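Local coordinates for putative membrane transport protein (Vibrio parahaemolyticus RIMD 2210633, PDB 3CK6) that probably carries zinc ions into the cell together with protons, as a homopentameric transporter of the CorA family whose cytoplasmic domain forms a funnel, at residues E[25-30]-E[48-53]; E[144-149]-E[213-218]. The protein carries 1 engineered substitution. All blocks are in the same frame, centred on the assembly; numbering follows the deposited sequence.

Contact 1: residues E[25-30]-E[48-53]; sequences AEHIQP and EDNHVP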
loop_
_atom_site.group_PDB
_atom_site.type_symbol
_atom_site.label_atom_id
_atom_site.label_comp_id
_atom_site.label_asym_id
_atom_site.label_seq_id
_atom_site.Cartn_x
_atom_site.Cartn_y
_atom_site.Cartn_z
ATOM N N ALA E 25 41.888 16.485 -18.706
ATOM C CA ALA E 25 41.701 15.684 -17.495
ATOM C C ALA E 25 42.597 16.229 -16.385
ATOM O O ALA E 25 43.788 15.872 -16.287
ATOM C CB ALA E 25 42.017 14.226 -17.763
ATOM N N GLU E 26 42.029 17.115 -15.572
ATOM C CA GLU E 26 42.803 17.769 -14.514
ATOM C C GLU E 26 42.234 17.409 -13.130
ATOM O O GLU E 26 41.547 16.389 -12.974
ATOM C CB GLU E 26 42.847 19.282 -14.768
ATOM C CG GLU E 26 43.354 19.656 -16.182
ATOM C CD GLU E 26 43.734 21.135 -16.357
ATOM O OE1 GLU E 26 42.911 22.027 -16.013
ATOM O OE2 GLU E 26 44.859 21.398 -16.862
ATOM N N HIS E 27 42.532 18.225 -12.128
ATOM C CA HIS E 27 41.962 18.056 -10.803
ATOM C C HIS E 27 40.622 18.802 -10.761
ATOM O O HIS E 27 40.531 19.941 -11.218
ATOM C CB HIS E 27 42.944 18.622 -9.766
ATOM C CG HIS E 27 42.605 18.285 -8.346
ATOM N ND1 HIS E 27 41.409 18.642 -7.758
ATOM C CD2 HIS E 27 43.324 17.658 -7.383
ATOM C CE1 HIS E 27 41.400 18.236 -6.499
ATOM N NE2 HIS E 27 42.547 17.628 -6.249
ATOM N N ILE E 28 39.584 18.159 -10.225
ATOM C CA ILE E 28 38.278 18.809 -10.110
ATOM C C ILE E 28 38.293 19.980 -9.096
ATOM O O ILE E 28 39.093 20.001 -8.139
ATOM C CB ILE E 28 37.113 17.806 -9.835
ATOM C CG1 ILE E 28 37.112 17.341 -8.386
ATOM C CG2 ILE E 28 37.174 16.598 -10.813
ATOM C CD1 ILE E 28 35.789 16.745 -7.950
ATOM N N GLN E 29 37.423 20.962 -9.335
ATOM C CA GLN E 29 37.353 22.160 -8.507
ATOM C C GLN E 29 35.911 22.442 -8.094
ATOM O O GLN E 29 34.985 22.193 -8.871
ATOM C CB GLN E 29 37.916 23.378 -9.253
ATOM C CG GLN E 29 39.265 23.177 -9.949
ATOM C CD GLN E 29 40.426 22.959 -8.990
ATOM O OE1 GLN E 29 41.469 22.432 -9.383
ATOM N NE2 GLN E 29 40.249 23.333 -7.735
ATOM N N PRO E 30 35.717 22.940 -6.869
ATOM C CA PRO E 30 34.383 23.284 -6.405
ATOM C C PRO E 30 33.729 24.324 -7.321
ATOM O O PRO E 30 34.420 25.206 -7.830
ATOM C CB PRO E 30 34.638 23.863 -5.000
ATOM C CG PRO E 30 35.924 23.249 -4.573
ATOM C CD PRO E 30 36.737 23.199 -5.827
ATOM N N GLU E 48 39.101 8.183 -10.009
ATOM C CA GLU E 48 39.934 7.645 -8.932
ATOM C C GLU E 48 41.142 8.527 -8.606
ATOM O O GLU E 48 41.460 8.724 -7.429
ATOM C CB GLU E 48 40.329 6.191 -9.209
ATOM C CG GLU E 48 39.113 5.267 -9.108
ATOM C CD GLU E 48 39.397 3.817 -9.495
ATOM O OE1 GLU E 48 38.419 3.040 -9.565
ATOM O OE2 GLU E 48 40.567 3.461 -9.732
ATOM N N ASP E 49 41.786 9.086 -9.632
ATOM C CA ASP E 49 42.864 10.060 -9.417
ATOM C C ASP E 49 42.385 11.238 -8.565
ATOM O O ASP E 49 43.155 11.805 -7.787
ATOM C CB ASP E 49 43.404 10.586 -10.757
ATOM C CG ASP E 49 44.414 9.637 -11.420
ATOM O OD1 ASP E 49 44.881 8.640 -10.804
ATOM O OD2 ASP E 49 44.744 9.906 -12.592
ATOM N N ASN E 50 41.106 11.570 -8.718
ATOM C CA ASN E 50 40.445 12.647 -7.998
ATOM C C ASN E 50 39.807 12.161 -6.697
ATOM O O ASN E 50 38.997 12.868 -6.074
ATOM C CB ASN E 50 39.419 13.330 -8.917
ATOM C CG ASN E 50 40.045 14.423 -9.764
ATOM O OD1 ASN E 50 40.359 15.495 -9.257
ATOM N ND2 ASN E 50 40.236 14.157 -11.056
ATOM N N HIS E 51 40.173 10.939 -6.312
ATOM C CA HIS E 51 39.842 10.354 -4.998
ATOM C C HIS E 51 38.367 10.036 -4.774
ATOM O O HIS E 51 37.913 9.974 -3.628
ATOM C CB HIS E 51 40.411 11.210 -3.846
ATOM C CG HIS E 51 41.857 11.531 -4.012
ATOM N ND1 HIS E 51 42.827 10.555 -4.071
ATOM C CD2 HIS E 51 42.497 12.713 -4.172
ATOM C CE1 HIS E 51 44.009 11.122 -4.242
ATOM N NE2 HIS E 51 43.836 12.431 -4.305
ATOM N N VAL E 52 37.629 9.803 -5.860
ATOM C CA VAL E 52 36.289 9.236 -5.725
ATOM C C VAL E 52 36.502 7.768 -5.344
ATOM O O VAL E 52 37.283 7.081 -6.001
ATOM C CB VAL E 52 35.456 9.323 -7.036
ATOM C CG1 VAL E 52 34.040 8.756 -6.815
ATOM C CG2 VAL E 52 35.403 10.780 -7.533
ATOM N N PRO E 53 35.842 7.290 -4.272
ATOM C CA PRO E 53 36.057 5.893 -3.884
ATOM C C PRO E 53 35.667 4.898 -4.976
ATOM O O PRO E 53 34.699 5.111 -5.715
ATOM C CB PRO E 53 35.179 5.732 -2.630
ATOM C CG PRO E 53 35.065 7.144 -2.089
ATOM C CD PRO E 53 34.915 7.968 -3.345
#
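Asn50, at the end of helix 43-49, fastens the backbone of loop 25-30 at two points. Its CB points at the loop. CG of Asn50 packs 3.8 Å from the methyl CG2 of Ile28, and there the amide divides. On one branch ND2 of Asn50 gives a straight hydrogen bond (179°) to Glu26 O, 3.2 Å away and in the amide plane; Trp46 O, one turn back in the helix, is a second acceptor for ND2, and Glu26 O also accepts from Trp46 NE1. On the other branch OD1 of Asn50 accepts the backbone N-H of Ile28 (N to OD1 2.9 Å), the donor standing well above the carbonyl plane. OD1 of Asn50 also lies over one face of the His27 ring, offset toward its rim, 3.6 Å from His27 ND1. A chi1 of -169° turns that ring back along its own loop, where His27 ND1 bonds to Ile28 O at 2.7 Å. Ile28 packs on Phe103 of strand 96-103. The helix stops in a Schellman motif with His51 at C-prime, just after Asn50, the first residue to leave helical geometry. Bonds at both ends thus satisfy a buried amide, fix its rotation and tie an irregular loop to a helix terminus.

Contact 2: residues E[144-149]-E[213-218]; sequences GLNGKI and RFAHNN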
loop_
_atom_site.group_PDB
_atom_site.type_symbol
_atom_site.label_atom_id
_atom_site.label_comp_id
_atom_site.label_asym_id
_atom_site.label_seq_id
_atom_site.Cartn_x
_atom_site.Cartn_y
_atom_site.Cartn_z
ATOM N N GLY E 144 14.573 19.778 -17.238
ATOM C CA GLY E 144 14.756 19.561 -18.676
ATOM C C GLY E 144 14.331 18.148 -19.068
ATOM O O GLY E 144 13.604 17.963 -20.039
ATOM N N LEU E 145 14.805 17.161 -18.301
ATOM C CA LEU E 145 14.440 15.749 -18.476
ATOM C C LEU E 145 12.923 15.517 -18.353
ATOM O O LEU E 145 12.343 14.815 -19.190
ATOM C CB LEU E 145 15.231 14.858 -17.509
ATOM C CG LEU E 145 16.745 14.712 -17.730
ATOM C CD1 LEU E 145 17.388 13.965 -16.568
ATOM C CD2 LEU E 145 17.056 14.035 -19.052
ATOM N N ASN E 146 12.282 16.124 -17.338
ATOM C CA ASN E 146 10.804 16.147 -17.222
ATOM C C ASN E 146 10.123 16.692 -18.473
ATOM O O ASN E 146 9.214 16.053 -19.017
ATOM C CB ASN E 146 10.344 17.032 -16.040
ATOM C CG ASN E 146 10.532 16.374 -14.689
ATOM O OD1 ASN E 146 10.728 15.155 -14.611
ATOM N ND2 ASN E 146 10.445 17.182 -13.596
ATOM N N GLY E 147 10.535 17.898 -18.883
ATOM C CA GLY E 147 10.011 18.559 -20.081
ATOM C C GLY E 147 10.022 17.663 -21.319
ATOM O O GLY E 147 9.034 17.586 -22.054
ATOM N N LYS E 148 11.136 16.986 -21.564
ATOM C CA LYS E 148 11.202 16.070 -22.721
ATOM C C LYS E 148 10.344 14.809 -22.582
ATOM O O LYS E 148 9.827 14.300 -23.581
ATOM C CB LYS E 148 12.663 15.724 -23.071
ATOM C CG LYS E 148 13.548 16.957 -23.342
ATOM C CD LYS E 148 12.980 17.832 -24.448
ATOM C CE LYS E 148 13.865 19.036 -24.703
ATOM N NZ LYS E 148 13.382 19.856 -25.866
ATOM N N ILE E 149 10.192 14.308 -21.354
ATOM C CA ILE E 149 9.277 13.183 -21.109
ATOM C C ILE E 149 7.836 13.626 -21.394
ATOM O O ILE E 149 7.084 12.912 -22.083
ATOM C CB ILE E 149 9.395 12.611 -19.671
ATOM C CG1 ILE E 149 10.751 11.909 -19.478
ATOM C CG2 ILE E 149 8.257 11.614 -19.412
ATOM C CD1 ILE E 149 11.141 11.636 -18.018
ATOM N N ARG E 213 10.724 21.584 -5.320
ATOM C CA ARG E 213 9.366 21.063 -5.102
ATOM C C ARG E 213 8.435 21.094 -6.317
ATOM O O ARG E 213 7.669 20.157 -6.497
ATOM C CB ARG E 213 8.669 21.692 -3.900
ATOM C CG ARG E 213 8.932 20.956 -2.596
ATOM C CD ARG E 213 9.847 21.758 -1.724
ATOM N NE ARG E 213 10.176 21.105 -0.458
ATOM C CZ ARG E 213 11.352 21.241 0.154
ATOM N NH1 ARG E 213 11.582 20.635 1.321
ATOM N NH2 ARG E 213 12.310 21.971 -0.413
ATOM N N PHE E 214 8.497 22.169 -7.110
ATOM C CA PHE E 214 7.844 22.221 -8.425
ATOM C C PHE E 214 8.328 21.094 -9.363
ATOM O O PHE E 214 7.526 20.490 -10.078
ATOM C CB PHE E 214 8.049 23.593 -9.091
ATOM C CG PHE E 214 7.557 24.768 -8.262
ATOM C CD1 PHE E 214 6.441 24.658 -7.451
ATOM C CD2 PHE E 214 8.216 25.992 -8.314
ATOM C CE1 PHE E 214 5.996 25.745 -6.679
ATOM C CE2 PHE E 214 7.779 27.082 -7.549
ATOM C CZ PHE E 214 6.673 26.951 -6.730
ATOM N N ALA E 215 9.632 20.826 -9.368
ATOM C CA ALA E 215 10.184 19.705 -10.157
ATOM C C ALA E 215 9.654 18.351 -9.678
ATOM O O ALA E 215 9.293 17.496 -10.481
ATOM C CB ALA E 215 11.717 19.728 -10.165
ATOM N N HIS E 216 9.586 18.172 -8.366
ATOM C CA HIS E 216 8.956 16.985 -7.791
ATOM C C HIS E 216 7.455 16.858 -8.164
ATOM O O HIS E 216 6.985 15.767 -8.479
ATOM C CB HIS E 216 9.131 16.972 -6.263
ATOM C CG HIS E 216 8.635 15.719 -5.628
ATOM N ND1 HIS E 216 7.788 15.718 -4.545
ATOM C CD2 HIS E 216 8.833 14.415 -5.951
ATOM C CE1 HIS E 216 7.490 14.470 -4.222
ATOM N NE2 HIS E 216 8.116 13.662 -5.055
ATOM N N ASN E 217 6.720 17.972 -8.085
ATOM C CA ASN E 217 5.314 17.993 -8.492
ATOM C C ASN E 217 5.168 17.607 -9.972
ATOM O O ASN E 217 4.263 16.849 -10.340
ATOM C CB ASN E 217 4.663 19.341 -8.231
ATOM C CG ASN E 217 3.133 19.257 -8.246
ATOM O OD1 ASN E 217 2.549 18.387 -7.601
ATOM N ND2 ASN E 217 2.486 20.164 -8.975
ATOM N N ASN E 218 6.058 18.127 -10.814
ATOM C CA ASN E 218 6.052 17.738 -12.237
ATOM C C ASN E 218 6.272 16.251 -12.513
ATOM O O ASN E 218 5.590 15.679 -13.368
ATOM C CB ASN E 218 7.029 18.593 -13.053
ATOM C CG ASN E 218 6.533 20.026 -13.221
ATOM O OD1 ASN E 218 5.339 20.266 -13.162
ATOM N ND2 ASN E 218 7.451 20.983 -13.384
#
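Asn146 and Ala215 meet where helix 134-161 runs beside helix 209-246, and the carboxamide of Asn146 reaches across to a main-chain carbonyl. Asn146 points its CB at the other helix. Its chi1 of -76° carries the amide across the gap, and a small second torsion turns the nitrogen to the front. ND2 of Asn146 lies 3.3 Å from Ala215 O, in a weak hydrogen bond bent to 128°, and 3.7 Å from Asn218 CB. A hydrogen bond from Asn146 ND2 to OE1 of Glu143, in its own helix, gives the amide nitrogen another acceptor.

Asn218 has much the same first torsion, but offers Asn146 only its CB. The two amide planes stand almost perpendicular, 88° apart, and the side chains cross at about a right angle, without a hydrogen bond between them. Instead ND2 of Asn218 is bonded to the same Glu143 OE1, so one carboxylate oxygen joins the two asparagines across the helix pair.

Around this polar link, Ile219 and Ile222 pack on Asn146, while Ile142 and Glu143 touch the methyl of Ala215. Ile149 packs against Ile187 of helix 173-199 and on Ile84 and Met95, in the loops just after strand 77-83 and just before strand 96-103, so the helix pair adjoins the sheet; on helix 209-246, Phe214 stacks on His59 of a neighbouring subunit.

How the contacts relate
Contact 1 is a partly buried join at the periphery of the chain, its centre about 24 Å from the chain's centre, whereas contact 2 is buried and only about 9 Å from that centre. Their own centres lie 30 Å apart and they hold different elements: a loop and a helix end near the sheet in one case, the middle of helix 134-161 and the early turns of helix 209-246 in the other. Each turns on an asparagine bonding to main-chain atoms. In contact 1 both branches of the amide bond across, and no other subunit touches the segments; in contact 2 the link across is one weak bond, reinforced by a shared glutamate, with a second subunit packed alongside.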